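Local coordinates for probable E3 ubiquitin-protein ligase HERC1 (Homo sapiens, PDB 4QT6), which probably acts as an E3 ubiquitin ligase, with a SPRY domain, the part crystallised here, that is likely to bind protein partners, at residues A[33-38]-A[133-138]; A[38-43]-A[105-110]; A[75-80]-A[137-142]; A[101-106]-A[118-123]. One frame throughout, in Å; residues are numbered along the deposited sequence. Where two conformers were deposited one is given.

All four contacts belong to one SPRY domain, a sandwich of two antiparallel sheets. Contact 2 pairs strands 38-47 and 103-109, and contact 4 continues that sheet to strand 114-119; their centres lie 11 Å apart and they share T105 and C106. Contact 3 joins two strands of the other sheet, and F43 of contact 2 packs on it, with F43 CZ 3.3 Å from C139 O. Contact 1 shares Y137 and P138 with contact 3 and C38 with contact 2, and joins the loop before strand 38-47 to the start of strand 137-142. Formamide molecules border Y39, Y78, R79 and F103, and one lies about 4 Å from the V34 side chain.

Contact 1: A[33-38]-A[133-138]; sequences GVTSGC and AAELYP
V34 and L136 face each other as a single antiparallel hydrogen-bonded pair, their backbones joined in both directions. V34 N gives a nearly straight bond to L136 O at 2.8 Å, in the carbonyl plane, and L136 N returns one of 3.1 Å to V34 O. V34 O also receives the CA-H of E135, so this carbonyl is approached by two donors of unequal strength. Beside the pair, E135 runs out along the segment 33-38. Its CB meets T35 CG2 and, more distantly, V34 O; CG, placed anti to the backbone N (chi1 -180°), keeps to the same methyl. E135 CD comes closest, 3.4 Å from T35 CG2, because the two side chains lie side by side and point the same way. At the tip OE1 still borders that methyl, whereas E135 OE2 reaches G33 CA at 3.6 Å. A water accepts from G33 N at 2.9 Å and gives a weak bond to OE2. G33 CA also lies over one face of the Y137 ring, 3.8 Å from the centroid and offset toward the rim, a CH-pi contact. The side chains of V34 and L136 both touch L108 of strand 103-109, while Y137 is joined to S60 by a backbone hydrogen bond. The contact thus ties the loop before strand 38-47 to the entry of strand 137-142 mainly through backbone polarity; the aliphatic part of E135 lies along the T35 methyl, and its carboxylate borders G33 CA and takes a weak bond from the water.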
loop_
_atom_site.group_PDB
_atom_site.type_symbol
_atom_site.label_atom_id
_atom_site.label_comp_id
_atom_site.label_asym_id
_atom_site.label_seq_id
_atom_site.Cartn_x
_atom_site.Cartn_y
_atom_site.Cartn_z
ATOM N N GLY A 33 3.657 13.463 1.295
ATOM C CA GLY A 33 2.701 13.077 2.315
ATOM C C GLY A 33 1.423 13.870 2.196
ATOM O O GLY A 33 1.396 14.954 1.583
ATOM N N VAL A 34 0.362 13.322 2.785
ATOM C CA VAL A 34 -0.952 13.949 2.823
ATOM C C VAL A 34 -1.249 14.377 4.262
ATOM O O VAL A 34 -1.132 13.556 5.179
ATOM C CB VAL A 34 -2.033 12.968 2.326
ATOM C CG1 VAL A 34 -3.411 13.628 2.279
ATOM C CG2 VAL A 34 -1.674 12.446 0.945
ATOM N N THR A 35 -1.642 15.640 4.454
ATOM C CA THR A 35 -1.840 16.170 5.812
ATOM C C THR A 35 -3.216 16.738 6.110
ATOM O O THR A 35 -3.524 17.073 7.269
ATOM C CB THR A 35 -0.780 17.227 6.151
ATOM O OG1 THR A 35 -0.743 18.200 5.108
ATOM C CG2 THR A 35 0.570 16.596 6.264
ATOM N N SER A 36 -4.055 16.890 5.094
ATOM C CA SER A 36 -5.442 17.308 5.311
ATOM C C SER A 36 -6.291 16.909 4.104
ATOM O O SER A 36 -5.784 16.353 3.108
ATOM C CB SER A 36 -5.519 18.819 5.547
ATOM O OG SER A 36 -5.171 19.565 4.401
ATOM N N GLY A 37 -7.578 17.221 4.156
ATOM C CA GLY A 37 -8.421 17.022 2.993
ATOM C C GLY A 37 -8.538 15.563 2.601
ATOM O O GLY A 37 -8.634 14.684 3.466
ATOM N N CYS A 38 -8.536 15.312 1.294
ATOM C CA CYS A 38 -8.723 13.981 0.740
ATOM C C CYS A 38 -7.822 13.859 -0.501
ATOM O O CYS A 38 -7.687 14.793 -1.273
ATOM C CB CYS A 38 -10.225 13.725 0.424
ATOM S SG CYS A 38 -10.714 12.058 -0.128
ATOM N N ALA A 133 -3.262 9.441 12.232
ATOM C CA ALA A 133 -1.972 10.071 11.944
ATOM C C ALA A 133 -2.160 11.456 11.369
ATOM O O ALA A 133 -3.156 11.719 10.695
ATOM C CB ALA A 133 -1.164 9.235 10.982
ATOM N N ALA A 134 -1.204 12.334 11.665
ATOM C CA ALA A 134 -1.221 13.678 11.157
ATOM C C ALA A 134 -0.785 13.748 9.707
ATOM O O ALA A 134 -1.277 14.610 8.963
ATOM C CB ALA A 134 -0.329 14.573 11.984
ATOM N N GLU A 135 0.169 12.903 9.331
ATOM C CA GLU A 135 0.674 12.898 7.962
ATOM C C GLU A 135 0.860 11.458 7.509
ATOM O O GLU A 135 1.434 10.637 8.231
ATOM C CB GLU A 135 1.993 13.650 7.872
ATOM C CG GLU A 135 2.586 13.696 6.465
ATOM C CD GLU A 135 3.534 14.841 6.214
ATOM O OE1 GLU A 135 4.014 15.476 7.164
ATOM O OE2 GLU A 135 3.788 15.125 5.014
ATOM N N LEU A 136 0.386 11.156 6.308
ATOM C CA LEU A 136 0.432 9.787 5.788
ATOM C C LEU A 136 0.937 9.769 4.367
ATOM O O LEU A 136 0.699 10.704 3.587
ATOM C CB LEU A 136 -0.923 9.078 5.873
ATOM C CG LEU A 136 -1.328 8.695 7.301
ATOM C CD1 LEU A 136 -2.782 8.235 7.355
ATOM C CD2 LEU A 136 -0.403 7.605 7.822
ATOM N N TYR A 137 1.666 8.703 4.050
ATOM C CA TYR A 137 2.233 8.536 2.711
ATOM C C TYR A 137 1.685 7.272 2.102
ATOM O O TYR A 137 1.678 6.234 2.742
ATOM C CB TYR A 137 3.756 8.391 2.760
ATOM C CG TYR A 137 4.473 9.545 3.377
ATOM C CD1 TYR A 137 4.525 9.697 4.775
ATOM C CD2 TYR A 137 5.106 10.485 2.593
ATOM C CE1 TYR A 137 5.173 10.777 5.341
ATOM C CE2 TYR A 137 5.754 11.567 3.170
ATOM C CZ TYR A 137 5.792 11.686 4.539
ATOM O OH TYR A 137 6.458 12.773 5.082
ATOM N N PRO A 138 1.266 7.326 0.833
ATOM C CA PRO A 138 1.061 6.072 0.088
ATOM C C PRO A 138 2.250 5.128 0.231
ATOM O O PRO A 138 3.402 5.583 0.246
ATOM C CB PRO A 138 0.895 6.551 -1.357
ATOM C CG PRO A 138 0.351 7.929 -1.220
ATOM C CD PRO A 138 0.998 8.519 -0.003
HETATM O O HOH W 1 5.470 15.586 2.151
#

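Contact 2: A[38-43]-A[105-110]; sequences CYQWKF and TCVLDM. With ARF (formamide), chain D; ARF (formamide), chain F.
C106 fits beneath the indole of W41, its CB standing over one face of the six-membered ring, 3.5 Å from the centroid. The indole is folded back over its neighbour strand because CG sits between the backbone N and the carbonyl carbon (chi1 74°), which brings W41 CZ2 to 3.4 Å from C106 CB. L108 CB closes on the ring edge instead, near the plane, 3.8 Å from W41 CZ3. The sulfur of C106 lies obliquely to both the W41 five-membered ring and the F43 ring, with C106 SG 3.7 Å from F43 CD2. On the face bearing C38, Q40 and K42 the side chains also interlock: C38 SG rests on V107 CG1 at 3.6 Å, the Q40 chain lies across V107 CG2 and T105 CG2, and K42 runs alongside T105. An alanine in place of W41 would probably strip C106 CB of the ring face above it, leave L108 CB without the ring edge it abuts, and open a gap toward P138. Four backbone hydrogen bonds join Y39 to L108 and W41 to C106 as antiparallel hydrogen-bonded pairs. Away from strand 103-109, the Y39 ring has one formamide over a face, and Y39 OH accepts from N of another at 3.2 Å. Strand 38-47 lies between strands 150-154 and 103-109 in the seven-stranded sheet, and W41 and F43 reach P138 of the facing sheet, part of the sandwich core.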
loop_
_atom_site.group_PDB
_atom_site.type_symbol
_atom_site.label_atom_id
_atom_site.label_comp_id
_atom_site.label_asym_id
_atom_site.label_seq_id
_atom_site.Cartn_x
_atom_site.Cartn_y
_atom_site.Cartn_z
ATOM N N CYS A 38 -8.536 15.312 1.294
ATOM C CA CYS A 38 -8.723 13.981 0.740
ATOM C C CYS A 38 -7.822 13.859 -0.501
ATOM O O CYS A 38 -7.687 14.793 -1.273
ATOM C CB CYS A 38 -10.225 13.725 0.424
ATOM S SG CYS A 38 -10.714 12.058 -0.128
ATOM N N TYR A 39 -7.190 12.692 -0.643
ATOM C CA TYR A 39 -6.346 12.413 -1.804
ATOM C C TYR A 39 -6.645 11.016 -2.280
ATOM O O TYR A 39 -6.716 10.078 -1.489
ATOM C CB TYR A 39 -4.877 12.514 -1.454
ATOM C CG TYR A 39 -3.929 12.187 -2.590
ATOM C CD1 TYR A 39 -3.946 12.920 -3.772
ATOM C CD2 TYR A 39 -3.008 11.161 -2.460
ATOM C CE1 TYR A 39 -3.071 12.643 -4.798
ATOM C CE2 TYR A 39 -2.125 10.866 -3.485
ATOM C CZ TYR A 39 -2.165 11.608 -4.655
ATOM O OH TYR A 39 -1.284 11.345 -5.685
ATOM N N GLN A 40 -6.819 10.896 -3.591
ATOM C CA GLN A 40 -7.101 9.625 -4.245
ATOM C C GLN A 40 -5.964 9.301 -5.244
ATOM O O GLN A 40 -5.464 10.195 -5.934
ATOM C CB GLN A 40 -8.439 9.763 -4.955
ATOM C CG GLN A 40 -9.059 8.479 -5.428
ATOM C CD GLN A 40 -10.444 8.691 -6.018
ATOM O OE1 GLN A 40 -11.178 9.594 -5.615
ATOM N NE2 GLN A 40 -10.787 7.884 -6.998
ATOM N N TRP A 41 -5.567 8.036 -5.310
ATOM C CA TRP A 41 -4.559 7.587 -6.267
ATOM C C TRP A 41 -4.765 6.091 -6.527
ATOM O O TRP A 41 -5.658 5.465 -5.935
ATOM C CB TRP A 41 -3.133 7.876 -5.769
ATOM C CG TRP A 41 -2.727 6.960 -4.681
ATOM C CD1 TRP A 41 -1.928 5.866 -4.799
ATOM C CD2 TRP A 41 -3.086 7.043 -3.290
ATOM N NE1 TRP A 41 -1.783 5.261 -3.598
ATOM C CE2 TRP A 41 -2.461 5.967 -2.645
ATOM C CE3 TRP A 41 -3.854 7.942 -2.533
ATOM C CZ2 TRP A 41 -2.592 5.720 -1.278
ATOM C CZ3 TRP A 41 -4.007 7.698 -1.171
ATOM C CH2 TRP A 41 -3.369 6.589 -0.554
ATOM N N LYS A 42 -3.943 5.513 -7.402
ATOM C CA LYS A 42 -4.010 4.090 -7.666
ATOM C C LYS A 42 -2.655 3.419 -7.549
ATOM O O LYS A 42 -1.629 4.028 -7.772
ATOM C CB LYS A 42 -4.584 3.810 -9.064
ATOM C CG LYS A 42 -6.000 4.293 -9.249
ATOM C CD LYS A 42 -6.523 3.964 -10.621
ATOM C CE LYS A 42 -7.977 4.359 -10.751
ATOM N NZ LYS A 42 -8.406 4.315 -12.172
ATOM N N PHE A 43 -2.679 2.161 -7.119
ATOM C CA PHE A 43 -1.543 1.270 -7.296
ATOM C C PHE A 43 -1.864 0.299 -8.401
ATOM O O PHE A 43 -3.001 -0.167 -8.500
ATOM C CB PHE A 43 -1.249 0.500 -6.021
ATOM C CG PHE A 43 -0.633 1.335 -4.928
ATOM C CD1 PHE A 43 0.623 1.890 -5.101
ATOM C CD2 PHE A 43 -1.262 1.496 -3.722
ATOM C CE1 PHE A 43 1.213 2.635 -4.100
ATOM C CE2 PHE A 43 -0.663 2.229 -2.701
ATOM C CZ PHE A 43 0.575 2.766 -2.888
ATOM N N THR A 105 -7.591 1.376 -6.340
ATOM C CA THR A 105 -7.829 2.770 -6.010
ATOM C C THR A 105 -7.783 2.925 -4.505
ATOM O O THR A 105 -8.411 2.147 -3.772
ATOM C CB THR A 105 -9.208 3.229 -6.513
ATOM O OG1 THR A 105 -9.293 3.035 -7.939
ATOM C CG2 THR A 105 -9.471 4.678 -6.163
ATOM N N CYS A 106 -7.067 3.943 -4.041
ATOM C CA CYS A 106 -6.946 4.236 -2.630
ATOM C C CYS A 106 -7.509 5.624 -2.420
ATOM O O CYS A 106 -7.188 6.549 -3.166
ATOM C CB CYS A 106 -5.475 4.213 -2.199
ATOM S SG CYS A 106 -4.604 2.686 -2.663
ATOM N N VAL A 107 -8.366 5.770 -1.410
ATOM C CA VAL A 107 -8.900 7.053 -1.026
ATOM C C VAL A 107 -8.530 7.324 0.420
ATOM O O VAL A 107 -8.963 6.588 1.309
ATOM C CB VAL A 107 -10.436 7.114 -1.164
ATOM C CG1 VAL A 107 -10.922 8.515 -0.849
ATOM C CG2 VAL A 107 -10.854 6.742 -2.573
ATOM N N LEU A 108 -7.680 8.316 0.630
ATOM C CA LEU A 108 -7.249 8.725 1.947
ATOM C C LEU A 108 -7.957 10.021 2.288
ATOM O O LEU A 108 -7.644 11.087 1.739
ATOM C CB LEU A 108 -5.726 8.903 1.998
ATOM C CG LEU A 108 -5.176 9.439 3.303
ATOM C CD1 LEU A 108 -5.493 8.491 4.469
ATOM C CD2 LEU A 108 -3.685 9.715 3.163
ATOM N N ASP A 109 -8.911 9.924 3.212
ATOM C CA ASP A 109 -9.752 11.062 3.596
ATOM C C ASP A 109 -9.339 11.508 4.994
ATOM O O ASP A 109 -9.745 10.915 5.998
ATOM C CB ASP A 109 -11.228 10.652 3.526
ATOM C CG ASP A 109 -12.176 11.832 3.698
ATOM O OD1 ASP A 109 -11.751 12.837 4.283
ATOM O OD2 ASP A 109 -13.327 11.736 3.231
HETATM N N MSE A 110 -8.504 12.537 5.049
HETATM C CA MSE A 110 -7.918 12.984 6.313
HETATM C C MSE A 110 -8.878 13.824 7.119
HETATM O O MSE A 110 -8.638 14.080 8.310
HETATM C CB MSE A 110 -6.637 13.759 6.097
HETATM C CG MSE A 110 -5.601 13.034 5.258
HETATM SE SE MSE A 110 -4.789 11.639 6.379
HETATM C CE MSE A 110 -3.670 12.863 7.439
HETATM N N ARF D . -0.916 15.281 -1.414
HETATM C C ARF D . -0.761 14.784 -2.643
HETATM O O ARF D . 0.019 13.858 -2.817
HETATM N N ARF F . 1.514 10.105 -4.690
HETATM C C ARF F . 2.079 9.787 -5.868
HETATM O O ARF F . 3.292 9.604 -5.912
#

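Contact 3: A[75-80]-A[137-142]; sequences MWLYRA and YPCVMF. With ARF (formamide), chain C; ARF (formamide), chain B.
M75 and L77 meet C139 and M141 without a single hydrogen bond, across strands that are not neighbours in their sheet: the axes pass 8.4 Å apart at 58°. M75 and M141 are present as selenomethionine in the crystallised protein. M75 SE touches both M141 CG, at 4.3 Å, and C139 SG, at 4.5 Å. L77 takes the next place: L77 CD2 touches C139 SG at 4.0 Å, and its CD1 branch borders the end of M141 in one of that residue's two conformers. The C139 sulfur stands between the backbone N and the carbonyl carbon (chi1 72°), where both M75 SE and L77 CD2 meet it. Strand 55-60 runs between the two strands, with C139 packing on S60 and M141 on C56, and the four side chains meet over it. Y78 and R79, farther along strand 75-79, take part in other sites: Y78 OH accepts from N of one formamide at 2.9 Å and is also bonded to S96 O, and R79 NH2 gives a nearly straight bond of 3.0 Å to the O of another. V140 turns away from the contact, onto F43 of the facing sheet. The four side chains cover the face of the six-stranded sheet turned away from the seven-stranded one, within the two-sheet sandwich of the SPRY domain.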
loop_
_atom_site.group_PDB
_atom_site.type_symbol
_atom_site.label_atom_id
_atom_site.label_comp_id
_atom_site.label_asym_id
_atom_site.label_seq_id
_atom_site.Cartn_x
_atom_site.Cartn_y
_atom_site.Cartn_z
HETATM N N MSE A 75 1.384 1.480 9.716
HETATM C CA MSE A 75 0.793 1.324 8.379
HETATM C C MSE A 75 -0.635 0.851 8.462
HETATM O O MSE A 75 -1.070 0.229 9.448
HETATM C CB MSE A 75 1.603 0.348 7.522
HETATM C CG MSE A 75 3.092 0.671 7.576
HETATM SE SE MSE A 75 4.054 -0.555 6.352
HETATM C CE MSE A 75 5.582 0.623 6.040
ATOM N N TRP A 76 -1.374 1.141 7.421
ATOM C CA TRP A 76 -2.721 0.641 7.202
ATOM C C TRP A 76 -2.654 -0.094 5.874
ATOM O O TRP A 76 -2.391 0.520 4.823
ATOM C CB TRP A 76 -3.720 1.798 7.093
ATOM C CG TRP A 76 -4.141 2.466 8.379
ATOM C CD1 TRP A 76 -5.337 2.285 9.022
ATOM C CD2 TRP A 76 -3.427 3.446 9.137
ATOM N NE1 TRP A 76 -5.387 3.054 10.138
ATOM C CE2 TRP A 76 -4.249 3.800 10.237
ATOM C CE3 TRP A 76 -2.165 4.037 9.029
ATOM C CZ2 TRP A 76 -3.847 4.722 11.192
ATOM C CZ3 TRP A 76 -1.777 4.965 9.984
ATOM C CH2 TRP A 76 -2.626 5.309 11.044
ATOM N N LEU A 77 -2.848 -1.408 5.893
ATOM C CA LEU A 77 -2.459 -2.235 4.761
ATOM C C LEU A 77 -3.566 -3.132 4.260
ATOM O O LEU A 77 -4.421 -3.598 5.024
ATOM C CB LEU A 77 -1.252 -3.088 5.119
ATOM C CG LEU A 77 0.021 -2.339 5.448
ATOM C CD1 LEU A 77 1.076 -3.286 6.009
ATOM C CD2 LEU A 77 0.549 -1.599 4.223
ATOM N N TYR A 78 -3.495 -3.423 2.969
ATOM C CA TYR A 78 -4.462 -4.225 2.230
ATOM C C TYR A 78 -3.650 -5.270 1.454
ATOM O O TYR A 78 -2.768 -4.954 0.638
ATOM C CB TYR A 78 -5.310 -3.282 1.342
ATOM C CG TYR A 78 -6.291 -3.850 0.353
ATOM C CD1 TYR A 78 -6.968 -5.035 0.607
ATOM C CD2 TYR A 78 -6.636 -3.129 -0.799
ATOM C CE1 TYR A 78 -7.880 -5.536 -0.316
ATOM C CE2 TYR A 78 -7.557 -3.617 -1.713
ATOM C CZ TYR A 78 -8.190 -4.817 -1.455
ATOM O OH TYR A 78 -9.100 -5.295 -2.388
ATOM N N ARG A 79 -3.931 -6.534 1.760
ATOM C CA ARG A 79 -3.102 -7.667 1.326
ATOM C C ARG A 79 -3.608 -8.323 0.034
ATOM O O ARG A 79 -4.783 -8.745 -0.052
ATOM C CB ARG A 79 -3.059 -8.682 2.475
ATOM C CG ARG A 79 -2.245 -9.933 2.239
ATOM C CD ARG A 79 -2.234 -10.766 3.513
ATOM N NE ARG A 79 -1.690 -12.105 3.318
ATOM C CZ ARG A 79 -1.979 -13.160 4.086
ATOM N NH1 ARG A 79 -2.829 -13.045 5.115
ATOM N NH2 ARG A 79 -1.421 -14.335 3.813
ATOM N N ALA A 80 -2.717 -8.430 -0.964
ATOM C CA ALA A 80 -3.073 -8.925 -2.275
ATOM C C ALA A 80 -3.620 -10.350 -2.210
ATOM O O ALA A 80 -4.663 -10.650 -2.790
ATOM C CB ALA A 80 -1.867 -8.873 -3.191
ATOM N N TYR A 137 1.666 8.703 4.050
ATOM C CA TYR A 137 2.233 8.536 2.711
ATOM C C TYR A 137 1.685 7.272 2.102
ATOM O O TYR A 137 1.678 6.234 2.742
ATOM C CB TYR A 137 3.756 8.391 2.760
ATOM C CG TYR A 137 4.473 9.545 3.377
ATOM C CD1 TYR A 137 4.525 9.697 4.775
ATOM C CD2 TYR A 137 5.106 10.485 2.593
ATOM C CE1 TYR A 137 5.173 10.777 5.341
ATOM C CE2 TYR A 137 5.754 11.567 3.170
ATOM C CZ TYR A 137 5.792 11.686 4.539
ATOM O OH TYR A 137 6.458 12.773 5.082
ATOM N N PRO A 138 1.266 7.326 0.833
ATOM C CA PRO A 138 1.061 6.072 0.088
ATOM C C PRO A 138 2.250 5.128 0.231
ATOM O O PRO A 138 3.402 5.583 0.246
ATOM C CB PRO A 138 0.895 6.551 -1.357
ATOM C CG PRO A 138 0.351 7.929 -1.220
ATOM C CD PRO A 138 0.998 8.519 -0.003
ATOM N N CYS A 139 1.985 3.838 0.395
ATOM C CA CYS A 139 3.054 2.849 0.594
ATOM C C CYS A 139 2.729 1.491 0.061
ATOM O O CYS A 139 1.587 1.147 -0.158
ATOM C CB CYS A 139 3.409 2.694 2.069
ATOM S SG CYS A 139 2.182 1.852 3.068
ATOM N N VAL A 140 3.791 0.719 -0.105
ATOM C CA VAL A 140 3.745 -0.672 -0.510
ATOM C C VAL A 140 4.671 -1.399 0.441
ATOM O O VAL A 140 5.728 -0.870 0.803
ATOM C CB VAL A 140 4.229 -0.814 -1.969
ATOM C CG1 VAL A 140 4.349 -2.267 -2.368
ATOM C CG2 VAL A 140 3.292 -0.064 -2.901
HETATM N N MSE A 141 4.274 -2.599 0.859
HETATM C CA MSE A 141 5.118 -3.452 1.709
HETATM C C MSE A 141 5.144 -4.832 1.099
HETATM O O MSE A 141 4.131 -5.275 0.564
HETATM C CB MSE A 141 4.490 -3.436 3.108
HETATM C CG MSE A 141 5.267 -4.115 4.232
HETATM SE SE MSE A 141 4.923 -6.058 4.359
HETATM C CE MSE A 141 3.076 -6.188 3.704
ATOM N N PHE A 142 6.287 -5.508 1.177
ATOM C CA PHE A 142 6.412 -6.881 0.725
ATOM C C PHE A 142 6.824 -7.772 1.891
ATOM O O PHE A 142 7.815 -7.481 2.562
ATOM C CB PHE A 142 7.470 -6.964 -0.368
ATOM C CG PHE A 142 7.233 -6.042 -1.533
ATOM C CD1 PHE A 142 6.206 -6.286 -2.450
ATOM C CD2 PHE A 142 8.073 -4.945 -1.737
ATOM C CE1 PHE A 142 6.006 -5.435 -3.519
ATOM C CE2 PHE A 142 7.872 -4.084 -2.820
ATOM C CZ PHE A 142 6.835 -4.333 -3.694
HETATM N N ARF C . -11.455 -3.631 -2.668
HETATM C C ARF C . -12.737 -4.013 -2.719
HETATM O O ARF C . -13.019 -5.197 -2.580
HETATM N N ARF B . 0.988 -15.818 -0.335
HETATM C C ARF B . 0.454 -15.740 0.882
HETATM O O ARF B . 0.383 -14.671 1.467
#

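Contact 4: A[101-106]-A[118-123]; sequences GDFITC and GKNGEE. With ARF (formamide), chain E.
N120 reaches back to D102 and F103 with both ends of its amide, its CG anti to the carbonyl carbon (chi1 -68°), which turns the amide toward them. N120 ND2 gives a nearly straight bond to D102 OD1 at 2.9 Å; D102 OD1 lies in the amide plane of N120, while ND2 meets it from above the carboxylate plane, the two planes being 66° apart. N120 OD1 receives F103 N at 2.9 Å, while N120 N bonds to F103 O at 2.8 Å, so backbone and side chain together hold F103 from both polar sides. A water that donates to G101 O also donates to N120 OD1. K119, its chain extended, brings CE to 3.6 Å from D102 OD2; K119 NZ stays 4.1 Å from D102 OD2, too far for a salt bridge, and a second water joins the two. OD2 is held from outside by T99 N, and NZ by S97 O. A leucine in place of D102 would probably leave N120 ND2 and the water by K119 without their acceptor, and hold the amide less firmly, by its OD1 side alone. Farther along, T105 N meets G118 O at 2.8 Å and G118 N meets T105 O, an antiparallel hydrogen-bonded pair. K119 to E122 form a type I' turn leading from strand 114-119 toward strand 125-128. Strand 103-109 is flanked by strand 38-47 on its other side, where the backbones of I104 and F43 are hydrogen-bonded, and the F103 ring meets Y44.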
loop_
_atom_site.group_PDB
_atom_site.type_symbol
_atom_site.label_atom_id
_atom_site.label_comp_id
_atom_site.label_asym_id
_atom_site.label_seq_id
_atom_site.Cartn_x
_atom_site.Cartn_y
_atom_site.Cartn_z
ATOM N N GLY A 101 -1.531 -7.114 -12.643
ATOM C CA GLY A 101 -2.423 -6.557 -13.639
ATOM C C GLY A 101 -3.649 -5.845 -13.101
ATOM O O GLY A 101 -4.386 -5.217 -13.879
ATOM N N ASP A 102 -3.868 -5.912 -11.789
ATOM C CA ASP A 102 -4.966 -5.188 -11.146
ATOM C C ASP A 102 -4.545 -3.778 -10.700
ATOM O O ASP A 102 -3.355 -3.505 -10.398
ATOM C CB ASP A 102 -5.484 -5.939 -9.912
ATOM C CG ASP A 102 -6.174 -7.252 -10.258
ATOM O OD1 ASP A 102 -6.812 -7.303 -11.327
ATOM O OD2 ASP A 102 -6.099 -8.204 -9.438
ATOM N N PHE A 103 -5.538 -2.902 -10.696
ATOM C CA PHE A 103 -5.471 -1.563 -10.091
ATOM C C PHE A 103 -6.208 -1.539 -8.779
ATOM O O PHE A 103 -7.332 -2.055 -8.698
ATOM C CB PHE A 103 -6.169 -0.519 -10.954
ATOM C CG PHE A 103 -5.444 -0.155 -12.206
ATOM C CD1 PHE A 103 -5.688 -0.846 -13.380
ATOM C CD2 PHE A 103 -4.574 0.923 -12.232
ATOM C CE1 PHE A 103 -5.035 -0.490 -14.554
ATOM C CE2 PHE A 103 -3.934 1.289 -13.388
ATOM C CZ PHE A 103 -4.164 0.581 -14.556
ATOM N N ILE A 104 -5.605 -0.913 -7.760
ATOM C CA ILE A 104 -6.288 -0.657 -6.484
ATOM C C ILE A 104 -6.375 0.856 -6.336
ATOM O O ILE A 104 -5.378 1.529 -6.225
ATOM C CB ILE A 104 -5.568 -1.301 -5.270
ATOM C CG1 ILE A 104 -5.493 -2.827 -5.422
ATOM C CG2 ILE A 104 -6.240 -0.889 -3.957
ATOM C CD1 ILE A 104 -6.851 -3.498 -5.516
ATOM N N THR A 105 -7.591 1.376 -6.340
ATOM C CA THR A 105 -7.829 2.770 -6.010
ATOM C C THR A 105 -7.783 2.925 -4.505
ATOM O O THR A 105 -8.411 2.147 -3.772
ATOM C CB THR A 105 -9.208 3.229 -6.513
ATOM O OG1 THR A 105 -9.293 3.035 -7.939
ATOM C CG2 THR A 105 -9.471 4.678 -6.163
ATOM N N CYS A 106 -7.067 3.943 -4.041
ATOM C CA CYS A 106 -6.946 4.236 -2.630
ATOM C C CYS A 106 -7.509 5.624 -2.420
ATOM O O CYS A 106 -7.188 6.549 -3.166
ATOM C CB CYS A 106 -5.475 4.213 -2.199
ATOM S SG CYS A 106 -4.604 2.686 -2.663
ATOM N N GLY A 118 -10.810 0.492 -3.733
ATOM C CA GLY A 118 -11.587 -0.092 -4.804
ATOM C C GLY A 118 -10.677 -0.889 -5.700
ATOM O O GLY A 118 -9.508 -0.546 -5.867
ATOM N N LYS A 119 -11.196 -1.986 -6.239
ATOM C CA LYS A 119 -10.429 -2.823 -7.164
ATOM C C LYS A 119 -10.920 -2.642 -8.587
ATOM O O LYS A 119 -12.124 -2.700 -8.848
ATOM C CB LYS A 119 -10.528 -4.301 -6.757
ATOM C CG LYS A 119 -9.871 -5.251 -7.729
ATOM C CD LYS A 119 -10.003 -6.683 -7.258
ATOM C CE LYS A 119 -9.413 -7.660 -8.259
ATOM N NZ LYS A 119 -9.736 -9.067 -7.877
ATOM N N ASN A 120 -9.979 -2.413 -9.501
ATOM C CA ASN A 120 -10.262 -2.240 -10.931
ATOM C C ASN A 120 -11.451 -1.346 -11.231
ATOM O O ASN A 120 -12.346 -1.706 -12.014
ATOM C CB ASN A 120 -10.404 -3.607 -11.614
ATOM C CG ASN A 120 -9.096 -4.357 -11.669
ATOM O OD1 ASN A 120 -8.035 -3.756 -11.827
ATOM N ND2 ASN A 120 -9.154 -5.670 -11.537
ATOM N N GLY A 121 -11.471 -0.177 -10.608
ATOM C CA GLY A 121 -12.478 0.815 -10.941
ATOM C C GLY A 121 -13.855 0.616 -10.305
ATOM O O GLY A 121 -14.702 1.499 -10.427
ATOM N N GLU A 122 -14.098 -0.519 -9.639
ATOM C CA GLU A 122 -15.291 -0.657 -8.782
ATOM C C GLU A 122 -15.239 0.456 -7.730
ATOM O O GLU A 122 -14.160 0.912 -7.381
ATOM C CB GLU A 122 -15.316 -2.026 -8.106
ATOM N N GLU A 123 -16.398 0.889 -7.227
ATOM C CA GLU A 123 -16.433 1.970 -6.243
ATOM C C GLU A 123 -15.643 1.555 -5.004
ATOM O O GLU A 123 -15.736 0.393 -4.579
ATOM C CB GLU A 123 -17.870 2.351 -5.845
ATOM C CG GLU A 123 -18.624 3.159 -6.888
ATOM C CD GLU A 123 -17.879 4.408 -7.333
ATOM O OE1 GLU A 123 -17.668 5.337 -6.515
ATOM O OE2 GLU A 123 -17.502 4.459 -8.519
HETATM N N ARF E . -4.556 -1.115 -18.232
HETATM C C ARF E . -3.277 -0.933 -17.875
HETATM O O ARF E . -2.844 0.195 -17.870
HETATM O O HOH W 2 -7.020 -4.393 -14.271
HETATM O O HOH W 3 -7.661 -10.388 -9.353
#